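Local coordinates for protein Lys-gingipain W83 (Porphyromonas gingivalis, PDB 6I9A) that cleaves proteins after lysine as a secreted cysteine endopeptidase of family C25, held here by the lysine-mimicking inhibitor KYT-36, at residues E287-Y290 / N296-F299; Y161-Q166 / I345-A350; S122-E127 / I265-E270; G84-I89 / A252-V257. All blocks are in the same frame, centred on the assembly; numbering follows the deposited sequence.

Contact 1: E287-Y290 / N296-F299. With H8E (benzyl-N-[(2S)-1-[[(3S)-7-amino-1-(benzylamino)-1,2-dioxoheptan-3-yl]amino]-5-(2-methyl-2-phenylhydrazinyl)-1,5-dioxopentan-2-yl]carbamate), chain I.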
# COMPACT_ATOMS: atom_id res chain seq x y z
N GLU A 287 14.53 5.46 -14.60
CA GLU A 287 14.08 4.48 -13.61
C GLU A 287 12.57 4.56 -13.40
O GLU A 287 11.97 3.52 -13.23
CB GLU A 287 14.79 4.62 -12.28
CG GLU A 287 16.12 3.87 -12.16
CD GLU A 287 17.33 4.53 -12.78
OE1 GLU A 287 17.18 5.50 -13.56
OE2 GLU A 287 18.46 4.06 -12.45
N ASP A 288 11.96 5.77 -13.41
CA ASP A 288 10.50 5.80 -13.23
C ASP A 288 9.78 5.14 -14.40
O ASP A 288 8.68 4.58 -14.23
CB ASP A 288 9.97 7.23 -13.07
CG ASP A 288 10.00 7.81 -11.68
OD1 ASP A 288 10.46 7.11 -10.72
OD2 ASP A 288 9.50 8.93 -11.52
N TYR A 289 10.35 5.23 -15.63
CA TYR A 289 9.75 4.56 -16.79
C TYR A 289 9.68 3.04 -16.51
O TYR A 289 8.65 2.41 -16.66
CB TYR A 289 10.55 4.93 -18.03
CG TYR A 289 10.07 4.46 -19.38
CD1 TYR A 289 8.71 4.39 -19.69
CD2 TYR A 289 10.98 4.27 -20.41
CE1 TYR A 289 8.30 4.09 -20.99
CE2 TYR A 289 10.57 4.04 -21.71
CZ TYR A 289 9.23 3.94 -22.00
OH TYR A 289 8.79 3.69 -23.30
N TYR A 290 10.82 2.47 -16.15
CA TYR A 290 10.86 1.04 -15.87
C TYR A 290 9.96 0.69 -14.69
O TYR A 290 9.28 -0.34 -14.72
CB TYR A 290 12.30 0.57 -15.53
CG TYR A 290 13.34 1.02 -16.54
CD1 TYR A 290 13.12 0.85 -17.91
CD2 TYR A 290 14.55 1.55 -16.13
CE1 TYR A 290 14.05 1.28 -18.84
CE2 TYR A 290 15.51 1.96 -17.06
CZ TYR A 290 15.26 1.81 -18.41
OH TYR A 290 16.21 2.23 -19.31
N ASN A 296 13.47 -3.00 -20.01
CA ASN A 296 13.51 -3.17 -21.50
C ASN A 296 12.56 -2.19 -22.20
O ASN A 296 12.38 -2.29 -23.40
CB ASN A 296 13.32 -4.60 -22.01
CG ASN A 296 14.61 -5.35 -22.11
OD1 ASN A 296 15.68 -4.74 -22.37
ND2 ASN A 296 14.56 -6.66 -21.87
N ALA A 297 12.02 -1.22 -21.49
CA ALA A 297 11.29 -0.11 -22.11
C ALA A 297 12.32 0.81 -22.77
O ALA A 297 13.42 0.99 -22.27
CB ALA A 297 10.54 0.64 -20.99
N VAL A 298 11.96 1.34 -23.93
CA VAL A 298 12.85 2.20 -24.72
C VAL A 298 12.23 3.59 -24.85
O VAL A 298 11.02 3.73 -25.09
CB VAL A 298 13.07 1.53 -26.10
CG1 VAL A 298 13.79 2.46 -27.06
CG2 VAL A 298 13.83 0.22 -25.92
N PHE A 299 13.04 4.62 -24.67
CA PHE A 299 12.55 5.99 -24.78
C PHE A 299 12.03 6.27 -26.18
O PHE A 299 12.69 5.93 -27.19
CB PHE A 299 13.63 7.02 -24.45
CG PHE A 299 14.32 6.84 -23.11
CD1 PHE A 299 13.64 6.30 -22.02
CD2 PHE A 299 15.65 7.19 -22.94
CE1 PHE A 299 14.29 6.12 -20.80
CE2 PHE A 299 16.28 7.03 -21.71
CZ PHE A 299 15.60 6.50 -20.65
CAQ H8E I . 10.04 21.26 -9.07
CAK H8E I . 9.02 22.22 -9.19
CAH H8E I . 8.57 22.60 -10.46
CAL H8E I . 9.12 22.06 -11.61
CAR H8E I . 10.14 21.12 -11.46
CBO H8E I . 10.58 20.68 -10.22
CBA H8E I . 11.65 19.75 -10.18
NBE H8E I . 11.20 18.35 -10.26
CBL H8E I . 11.94 17.37 -10.85
OAE H8E I . 12.98 17.63 -11.47
CBN H8E I . 11.40 15.95 -10.72
OAG H8E I . 10.16 15.91 -10.43
CBS H8E I . 11.85 15.05 -11.91
CBB H8E I . 10.97 13.81 -12.10
CAY H8E I . 11.34 12.99 -13.34
CAX H8E I . 10.66 11.62 -13.43
CAW H8E I . 9.18 11.72 -13.76
NAB H8E I . 8.60 10.35 -13.86
NBG H8E I . 13.26 14.65 -11.84
C H8E I . 14.20 14.92 -12.74
O H8E I . 14.05 15.59 -13.75
CA H8E I . 15.59 14.47 -12.30
N H8E I . 16.50 14.27 -13.42
CBK H8E I . 16.34 13.27 -14.32
OAD H8E I . 15.32 12.57 -14.28
OBI H8E I . 17.28 13.15 -15.18
CBD H8E I . 17.14 12.14 -16.25
CBP H8E I . 18.19 12.31 -17.26
CAS H8E I . 19.34 11.53 -17.27
CAM H8E I . 20.36 11.66 -18.26
CAI H8E I . 20.18 12.69 -19.20
CAN H8E I . 19.06 13.51 -19.14
CAT H8E I . 18.06 13.34 -18.20
CB H8E I . 16.19 15.52 -11.35
CG H8E I . 16.33 16.92 -12.00
CD H8E I . 16.56 17.98 -10.96
OE1 H8E I . 17.69 18.18 -10.51
NE2 H8E I . 15.42 18.57 -10.56
NBT H8E I . 15.38 19.47 -9.48
CAA H8E I . 14.52 18.98 -8.37
CBQ H8E I . 15.43 20.85 -9.85
CAU H8E I . 14.87 21.85 -9.06
CAO H8E I . 14.99 23.19 -9.42
CAJ H8E I . 15.66 23.54 -10.59
CAP H8E I . 16.18 22.55 -11.41
CAV H8E I . 16.09 21.21 -11.04
O HOH W 1 15.61 2.71 -22.02
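Y290 and A297 mark the closest approach of the two backbones, their CA atoms 6.4 Å apart, where E287-Y290 is helical and N296-F299 is an irregular chain running on after that helix. Y289 carries most of the contact. Its CG is anti to the backbone N (chi1 -175°), which brings the phenol against the A297 methyl, its hydroxyl reaching V298 O. That methyl sits over one face of the ring in a CH-pi contact, CB being 3.7 Å from the ring centroid. At the far end of the same ring, Y289 OH donates to V298 O at 2.9 Å. The hydroxyl approaches from above the carbonyl plane, 50° out of it. F299 meets Y289 rim to rim: CD1 of F299 is 3.7 Å from CD2 of Y289, and the planes are inclined at 31°.

Y290 presents a ring edge to the carbonyl oxygen of A297. One water donates to both Y290 OH and A297 O, while the direct partner of that hydroxyl is I345 O. One residue earlier in the turn than Y289, D288 faces the inhibitor instead, and its OD2 accepts from the terminal amine NAB of H8E at 2.9 Å, in line with the preference for lysine at P1; Y353 and Y357 bond to D288 OD1.

Beyond the two segments, Y289 packs on V167, P170 and T171, F299 also touches V167, and Y290 rests on A339. Helix 285-293 and the loop after it thus pack on helix 163-178 through Y289 and F299, and on helix 325-342 through Y290.

Contact 2: Y161-Q166 / I345-A350. With H8E (benzyl-N-[(2S)-1-[[(3S)-7-amino-1-(benzylamino)-1,2-dioxoheptan-3-yl]amino]-5-(2-methyl-2-phenylhydrazinyl)-1,5-dioxopentan-2-yl]carbamate), chain I.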
# COMPACT_ATOMS: atom_id res chain seq x y z
N TYR A 161 9.20 19.37 -21.77
CA TYR A 161 9.31 19.61 -23.21
C TYR A 161 9.80 18.39 -23.97
O TYR A 161 9.32 18.09 -25.07
CB TYR A 161 10.21 20.82 -23.50
CG TYR A 161 9.67 22.09 -22.87
CD1 TYR A 161 8.48 22.67 -23.31
CD2 TYR A 161 10.30 22.66 -21.76
CE1 TYR A 161 7.97 23.83 -22.69
CE2 TYR A 161 9.80 23.81 -21.15
CZ TYR A 161 8.63 24.38 -21.60
OH TYR A 161 8.16 25.51 -20.93
N SER A 162 10.83 17.70 -23.40
CA SER A 162 11.38 16.53 -24.10
C SER A 162 10.84 15.20 -23.60
O SER A 162 10.64 14.29 -24.41
CB SER A 162 12.91 16.51 -24.06
OG SER A 162 13.43 16.34 -22.74
N TRP A 163 10.63 15.07 -22.28
CA TRP A 163 10.30 13.76 -21.72
C TRP A 163 8.82 13.42 -21.77
O TRP A 163 8.48 12.23 -21.66
CB TRP A 163 10.78 13.67 -20.26
CG TRP A 163 12.27 13.59 -20.10
CD1 TRP A 163 13.11 14.59 -19.70
CD2 TRP A 163 13.07 12.42 -20.26
NE1 TRP A 163 14.40 14.13 -19.66
CE2 TRP A 163 14.41 12.79 -20.00
CE3 TRP A 163 12.80 11.10 -20.67
CZ2 TRP A 163 15.48 11.89 -20.08
CZ3 TRP A 163 13.86 10.18 -20.70
CH2 TRP A 163 15.18 10.60 -20.47
N ASN A 164 7.91 14.41 -21.92
CA ASN A 164 6.50 14.02 -21.97
C ASN A 164 6.26 13.06 -23.14
O ASN A 164 5.58 12.04 -22.98
CB ASN A 164 5.65 15.30 -22.08
CG ASN A 164 4.24 15.00 -22.51
OD1 ASN A 164 3.95 14.83 -23.70
ND2 ASN A 164 3.34 14.80 -21.54
N SER A 165 6.83 13.35 -24.33
CA SER A 165 6.55 12.44 -25.45
C SER A 165 7.40 11.18 -25.38
O SER A 165 6.97 10.12 -25.86
CB SER A 165 6.81 13.16 -26.79
OG SER A 165 8.17 13.57 -26.92
N GLN A 166 8.61 11.28 -24.84
CA GLN A 166 9.54 10.14 -24.87
C GLN A 166 9.24 9.11 -23.82
O GLN A 166 9.51 7.92 -24.05
CB GLN A 166 10.98 10.63 -24.71
CG GLN A 166 11.41 11.45 -25.94
CD GLN A 166 11.58 10.52 -27.11
OE1 GLN A 166 12.38 9.60 -27.05
NE2 GLN A 166 10.79 10.68 -28.12
N ILE A 345 19.71 1.43 -20.03
CA ILE A 345 20.16 2.77 -19.59
C ILE A 345 19.60 3.01 -18.20
O ILE A 345 18.40 2.86 -17.98
CB ILE A 345 19.61 3.81 -20.60
CG1 ILE A 345 20.33 3.66 -21.95
CG2 ILE A 345 19.78 5.24 -20.07
CD1 ILE A 345 19.63 4.52 -23.06
N THR A 346 20.42 3.43 -17.29
CA THR A 346 19.97 3.80 -15.95
C THR A 346 20.49 5.21 -15.64
O THR A 346 21.55 5.63 -16.13
CB THR A 346 20.36 2.77 -14.90
OG1 THR A 346 21.76 2.65 -14.84
CG2 THR A 346 19.70 1.40 -15.10
N HIS A 347 19.74 5.92 -14.83
CA HIS A 347 20.04 7.31 -14.45
C HIS A 347 20.53 7.48 -13.03
O HIS A 347 21.15 8.52 -12.70
CB HIS A 347 18.80 8.18 -14.66
CG HIS A 347 18.41 8.29 -16.11
ND1 HIS A 347 17.13 8.70 -16.49
CD2 HIS A 347 19.17 8.12 -17.23
CE1 HIS A 347 17.15 8.74 -17.82
NE2 HIS A 347 18.36 8.40 -18.31
N ILE A 348 20.24 6.51 -12.14
CA ILE A 348 20.66 6.73 -10.76
C ILE A 348 20.92 5.45 -9.97
O ILE A 348 21.67 5.49 -8.99
CB ILE A 348 19.58 7.60 -10.02
CG1 ILE A 348 20.10 8.25 -8.72
CG2 ILE A 348 18.28 6.82 -9.76
CD1 ILE A 348 21.18 9.28 -8.95
N GLY A 349 20.32 4.32 -10.37
CA GLY A 349 20.68 3.08 -9.69
C GLY A 349 19.61 2.57 -8.73
O GLY A 349 18.81 3.32 -8.17
N ALA A 350 19.65 1.26 -8.54
CA ALA A 350 18.65 0.56 -7.75
C ALA A 350 18.72 0.96 -6.29
O ALA A 350 17.64 1.10 -5.65
CB ALA A 350 18.84 -0.95 -7.87
CAQ H8E I . 10.04 21.26 -9.07
CAK H8E I . 9.02 22.22 -9.19
CAH H8E I . 8.57 22.60 -10.46
CAL H8E I . 9.12 22.06 -11.61
CAR H8E I . 10.14 21.12 -11.46
CBO H8E I . 10.58 20.68 -10.22
CBA H8E I . 11.65 19.75 -10.18
NBE H8E I . 11.20 18.35 -10.26
CBL H8E I . 11.94 17.37 -10.85
OAE H8E I . 12.98 17.63 -11.47
CBN H8E I . 11.40 15.95 -10.72
OAG H8E I . 10.16 15.91 -10.43
CBS H8E I . 11.85 15.05 -11.91
CBB H8E I . 10.97 13.81 -12.10
CAY H8E I . 11.34 12.99 -13.34
CAX H8E I . 10.66 11.62 -13.43
CAW H8E I . 9.18 11.72 -13.76
NAB H8E I . 8.60 10.35 -13.86
NBG H8E I . 13.26 14.65 -11.84
C H8E I . 14.20 14.92 -12.74
O H8E I . 14.05 15.59 -13.75
CA H8E I . 15.59 14.47 -12.30
N H8E I . 16.50 14.27 -13.42
CBK H8E I . 16.34 13.27 -14.32
OAD H8E I . 15.32 12.57 -14.28
OBI H8E I . 17.28 13.15 -15.18
CBD H8E I . 17.14 12.14 -16.25
CBP H8E I . 18.19 12.31 -17.26
CAS H8E I . 19.34 11.53 -17.27
CAM H8E I . 20.36 11.66 -18.26
CAI H8E I . 20.18 12.69 -19.20
CAN H8E I . 19.06 13.51 -19.14
CAT H8E I . 18.06 13.34 -18.20
CB H8E I . 16.19 15.52 -11.35
CG H8E I . 16.33 16.92 -12.00
CD H8E I . 16.56 17.98 -10.96
OE1 H8E I . 17.69 18.18 -10.51
NE2 H8E I . 15.42 18.57 -10.56
NBT H8E I . 15.38 19.47 -9.48
CAA H8E I . 14.52 18.98 -8.37
CBQ H8E I . 15.43 20.85 -9.85
CAU H8E I . 14.87 21.85 -9.06
CAO H8E I . 14.99 23.19 -9.42
CAJ H8E I . 15.66 23.54 -10.59
CAP H8E I . 16.18 22.55 -11.41
CAV H8E I . 16.09 21.21 -11.04
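W163 and H347 meet through one pair of ring atoms, although their CA atoms are 13.8 Å apart, with the carbamate benzyl ring of H8E lying against both. That pair is CH2 of W163 and CE1 of H347, at 3.8 Å. The side chains come from opposite directions; the six-membered ring of W163 and the imidazole have centroids 5.9 Å apart and planes at 77°, an oblique pairing that is neither a stack nor edge-to-face.

Each ring makes closer contact with H8E. CAS of the benzyl ring lies over the centre of the H347 imidazole, 3.4 Å from CD2 of H347. W163 offers CZ2 to CAT of H8E at 3.5 Å, with CAT near the plane of the indole at its edge. H347 CG is anti to its carbonyl carbon (chi1 -66°), which turns the imidazole toward W163 and the ligand.

W163 stacks on W285 and meets F299 edge-to-face, while E287 OE1 holds the backbone N of H347. W163 also lies about 6 Å, side chain to side chain, from H216, the probable proton donor. The two aromatic residues line the inhibitor-binding pocket and probably form part of the wall of the substrate cleft in this cysteine peptidase.

Contact 3: S122-E127 / I265-E270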
# COMPACT_ATOMS: atom_id res chain seq x y z
N SER A 122 1.87 8.82 8.68
CA SER A 122 2.45 10.06 9.22
C SER A 122 1.35 11.04 9.61
O SER A 122 0.55 11.47 8.76
CB SER A 122 3.37 10.71 8.19
OG SER A 122 3.84 11.89 8.80
N ALA A 123 1.34 11.41 10.89
CA ALA A 123 0.34 12.33 11.43
C ALA A 123 1.03 13.25 12.41
O ALA A 123 1.96 12.82 13.09
CB ALA A 123 -0.76 11.54 12.14
N SER A 124 0.50 14.48 12.55
CA SER A 124 1.02 15.41 13.53
C SER A 124 0.11 15.53 14.74
O SER A 124 0.42 16.28 15.69
CB SER A 124 1.21 16.78 12.89
OG SER A 124 -0.01 17.42 12.56
N SER A 125 -1.02 14.88 14.73
CA SER A 125 -1.98 14.89 15.82
C SER A 125 -2.77 13.60 15.79
O SER A 125 -2.93 12.99 14.71
CB SER A 125 -2.92 16.08 15.64
OG SER A 125 -3.78 15.88 14.53
N PRO A 126 -3.38 13.19 16.92
CA PRO A 126 -4.30 12.03 16.88
C PRO A 126 -5.45 12.24 15.90
O PRO A 126 -5.83 11.28 15.20
CB PRO A 126 -4.81 11.93 18.33
CG PRO A 126 -3.65 12.52 19.14
CD PRO A 126 -3.20 13.69 18.30
N GLU A 127 -5.95 13.48 15.74
CA GLU A 127 -7.05 13.76 14.83
C GLU A 127 -6.63 13.46 13.36
O GLU A 127 -7.43 12.88 12.61
CB GLU A 127 -7.49 15.23 14.99
CG GLU A 127 -8.14 15.48 16.36
CD GLU A 127 -7.27 15.54 17.62
OE1 GLU A 127 -6.05 15.82 17.54
OE2 GLU A 127 -7.85 15.30 18.70
N ILE A 265 -1.98 14.61 1.45
CA ILE A 265 -3.03 13.91 0.71
C ILE A 265 -3.62 12.76 1.55
O ILE A 265 -4.79 12.40 1.33
CB ILE A 265 -2.52 13.45 -0.67
CG1 ILE A 265 -3.67 13.33 -1.67
CG2 ILE A 265 -1.67 12.14 -0.57
CD1 ILE A 265 -3.14 13.13 -3.13
N THR A 266 -2.84 12.21 2.51
CA THR A 266 -3.36 11.17 3.37
C THR A 266 -3.97 11.77 4.64
O THR A 266 -4.96 11.22 5.13
CB THR A 266 -2.29 10.14 3.66
OG1 THR A 266 -1.07 10.77 4.15
CG2 THR A 266 -1.99 9.30 2.47
N ARG A 267 -3.42 12.87 5.18
CA ARG A 267 -3.95 13.46 6.43
C ARG A 267 -5.30 14.16 6.25
O ARG A 267 -6.01 14.30 7.25
CB ARG A 267 -2.96 14.49 6.99
CG ARG A 267 -1.68 13.89 7.51
CD ARG A 267 -0.70 14.98 7.84
NE ARG A 267 0.50 14.36 8.41
CZ ARG A 267 1.48 15.04 8.99
NH1 ARG A 267 1.47 16.37 9.02
NH2 ARG A 267 2.53 14.38 9.49
N VAL A 268 -5.64 14.66 5.06
CA VAL A 268 -6.85 15.47 4.94
C VAL A 268 -8.10 14.65 5.27
O VAL A 268 -8.24 13.46 4.93
CB VAL A 268 -6.95 16.15 3.56
CG1 VAL A 268 -6.00 17.35 3.45
CG2 VAL A 268 -6.73 15.17 2.41
N LYS A 269 -9.06 15.33 5.95
CA LYS A 269 -10.24 14.67 6.48
C LYS A 269 -11.32 14.43 5.44
O LYS A 269 -11.74 15.39 4.79
CB LYS A 269 -10.84 15.52 7.62
CG LYS A 269 -12.00 14.79 8.31
CD LYS A 269 -12.40 15.49 9.62
CE LYS A 269 -13.31 14.62 10.50
NZ LYS A 269 -12.60 13.43 11.13
N GLU A 270 -11.78 13.20 5.30
CA GLU A 270 -12.92 12.85 4.43
C GLU A 270 -12.74 13.40 3.02
O GLU A 270 -13.70 13.77 2.34
CB GLU A 270 -14.25 13.34 5.06
CG GLU A 270 -14.57 12.57 6.36
CD GLU A 270 -15.80 13.04 7.11
OE1 GLU A 270 -16.36 14.09 6.75
OE2 GLU A 270 -16.20 12.33 8.06
O HOH W 2 0.65 10.00 6.28
O HOH W 3 -10.51 13.68 12.96
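A second shell around a bound calcium ion is built here by R267, near the end of helix 261-267, reaching S122 just past strand 117-121. The nearest CA atoms, those of A123 and R267, are 6.7 Å apart. R267 grips S122 side-on with two nitrogens. NE donates to S122 O at 2.9 Å with an N-H...O angle of 164°; the oxygen is in the guanidinium plane, whereas NE stands 51° out of the carbonyl plane. NH2 donates to S122 OG, also at 2.9 Å but more bent, at 140°, with the hydroxyl tilted from the guanidinium plane.

The chain of R267 is extended from CG to NE, which carries the flat group across to the serine. One face of the guanidinium is covered by backbone: S124 N lies over its centre, 3.6 Å above the plane, and A123 C is 3.5 Å from NH2. Two bonds at the edge and peptide packing on a face together should restrict rotation of the group.

A water extends the link, donating to S122 O and to T266 OG1, so S122 O receives both NE and this water. A second water, farther along, joins K269 NZ to E127 O, the latter a long bond at 3.2 Å.

The polar ends also have partners beyond the two segments: S122 OG bonds to E263 OE2, and R267 NH2 bonds to D85 OD2. Both acids bind the calcium, so the serine and arginine are placed to orient its carboxylate ligands, as second-shell residues of calcium sites do.

Contact 4: G84-I89 / A252-V257. With CA (calcium ion), chain H.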
# COMPACT_ATOMS: atom_id res chain seq x y z
N GLY A 84 3.41 7.85 12.97
CA GLY A 84 3.96 9.12 13.42
C GLY A 84 4.81 9.77 12.36
O GLY A 84 5.21 9.14 11.37
N ASP A 85 5.06 11.04 12.57
CA ASP A 85 5.93 11.84 11.72
C ASP A 85 7.38 11.74 12.29
O ASP A 85 7.67 10.97 13.20
CB ASP A 85 5.39 13.27 11.62
CG ASP A 85 5.84 14.08 10.40
OD1 ASP A 85 6.86 13.70 9.74
OD2 ASP A 85 5.16 15.08 10.07
N THR A 86 8.27 12.53 11.70
CA THR A 86 9.72 12.45 12.00
C THR A 86 10.06 13.00 13.36
O THR A 86 11.16 12.74 13.83
CB THR A 86 10.54 13.12 10.89
OG1 THR A 86 10.13 14.48 10.77
CG2 THR A 86 10.37 12.38 9.54
N ASP A 87 9.14 13.68 14.03
CA ASP A 87 9.37 14.15 15.40
C ASP A 87 9.35 12.96 16.38
O ASP A 87 9.87 13.09 17.50
CB ASP A 87 8.33 15.18 15.82
CG ASP A 87 6.87 14.78 15.77
OD1 ASP A 87 6.52 13.81 15.01
OD2 ASP A 87 6.08 15.41 16.48
N VAL A 88 8.79 11.81 16.00
CA VAL A 88 8.74 10.64 16.89
C VAL A 88 9.48 9.42 16.27
O VAL A 88 10.06 8.63 17.01
CB VAL A 88 7.34 10.26 17.39
CG1 VAL A 88 6.73 11.30 18.32
CG2 VAL A 88 6.39 9.93 16.26
N ILE A 89 9.45 9.25 14.94
CA ILE A 89 10.18 8.14 14.28
C ILE A 89 10.95 8.82 13.17
O ILE A 89 10.37 9.22 12.16
CB ILE A 89 9.26 7.01 13.79
CG1 ILE A 89 8.50 6.38 14.96
CG2 ILE A 89 10.12 5.95 13.07
CD1 ILE A 89 7.33 5.44 14.47
N ALA A 252 7.20 12.93 -1.47
CA ALA A 252 7.13 12.13 -0.24
C ALA A 252 8.31 12.46 0.64
O ALA A 252 8.72 11.64 1.46
CB ALA A 252 7.07 10.64 -0.58
N GLN A 253 8.85 13.69 0.56
CA GLN A 253 10.00 14.09 1.44
C GLN A 253 9.41 14.50 2.79
O GLN A 253 9.18 15.67 3.10
CB GLN A 253 10.76 15.23 0.78
CG GLN A 253 12.16 15.37 1.42
CD GLN A 253 12.98 16.40 0.71
OE1 GLN A 253 13.25 17.51 1.25
NE2 GLN A 253 13.42 16.07 -0.48
N PHE A 254 9.20 13.48 3.63
CA PHE A 254 8.35 13.63 4.80
C PHE A 254 9.05 14.21 6.01
O PHE A 254 8.40 14.36 7.06
CB PHE A 254 7.64 12.29 5.14
CG PHE A 254 8.59 11.15 5.37
CD1 PHE A 254 8.90 10.25 4.34
CD2 PHE A 254 9.15 10.94 6.61
CE1 PHE A 254 9.80 9.20 4.56
CE2 PHE A 254 10.07 9.91 6.83
CZ PHE A 254 10.37 9.02 5.82
N ASP A 255 10.33 14.66 5.91
CA ASP A 255 10.95 15.49 6.94
C ASP A 255 11.09 16.95 6.47
O ASP A 255 11.82 17.72 7.11
CB ASP A 255 12.32 14.92 7.32
CG ASP A 255 13.39 15.18 6.29
OD1 ASP A 255 13.03 15.39 5.11
OD2 ASP A 255 14.60 15.19 6.67
N TYR A 256 10.36 17.35 5.44
CA TYR A 256 10.38 18.72 4.97
C TYR A 256 9.85 19.67 6.07
O TYR A 256 9.12 19.26 6.99
CB TYR A 256 9.54 18.83 3.70
CG TYR A 256 9.60 20.18 3.02
CD1 TYR A 256 10.82 20.72 2.59
CD2 TYR A 256 8.43 20.85 2.67
CE1 TYR A 256 10.87 21.91 1.86
CE2 TYR A 256 8.47 22.05 1.97
CZ TYR A 256 9.69 22.60 1.60
OH TYR A 256 9.70 23.80 0.93
N VAL A 257 10.20 20.96 5.95
CA VAL A 257 9.84 22.01 6.93
C VAL A 257 8.32 22.19 7.01
O VAL A 257 7.83 22.72 8.01
CB VAL A 257 10.57 23.34 6.63
CG1 VAL A 257 10.15 23.93 5.28
CG2 VAL A 257 10.40 24.36 7.76
CA CA H . 6.56 15.48 8.01
O HOH W 4 8.31 16.26 9.51
O HOH W 5 7.44 17.11 6.41
O HOH W 6 5.39 17.49 8.47
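T86 and D255 bring the backbones nearest, with CA atoms 6.0 Å apart; neither segment is regular helix or strand, and Q253-Y256 forms a type I beta turn closed by the bond from Y256 N to Q253 O. No hydrogen bond crosses between the segments, and a calcium ion joins them instead. D85 binds it with both carboxylate oxygens, OD1 and OD2 each 2.5 Å from the metal, and F254 contributes its carbonyl O at 2.4 Å. D85 OD1 and F254 O are therefore only 3.2 Å apart, two oxygens held close by the shared cation.

With CG anti to the backbone N (chi1 -158°), the D85 carboxylate swings toward the calcium. Its OD1 also accepts from T86 N at 2.7 Å on its anti side, 28° out of the carboxylate plane. Alongside the metal site, the methyl CG2 of T86 meets the edge of the F254 ring, 3.5 Å from CD2, and touches CB of D255.

Three waters complete much of the sphere, one bonded to T86 OG1 and another donating to Y256 O; E263 also binds. Together with R267 beside D85, the ion probably screens the repulsion between the D85 and E263 carboxylates, and it ties together two loops distant in sequence.

Two pairs of contacts mark two separate regions of the C25 catalytic part. Contacts 1 and 2 have centres 7 Å apart and both touch H8E, at its lysine-like amine and at its carbamate benzyl ring respectively; E287 OE2 to G349 N, at 2.8 Å, bridges them directly. Contacts 3 and 4, centres 13 Å apart, share the calcium site, the distance from R267 NH2 to D85 OD2 being 2.8 Å. Contacts 1 and 4 stay about 11 Å apart at their nearest atoms. In sequence, however, segment 252-257 of contact 4 closely follows the nucleophile C249, so the chain itself leads from catalytic cleft to metal site.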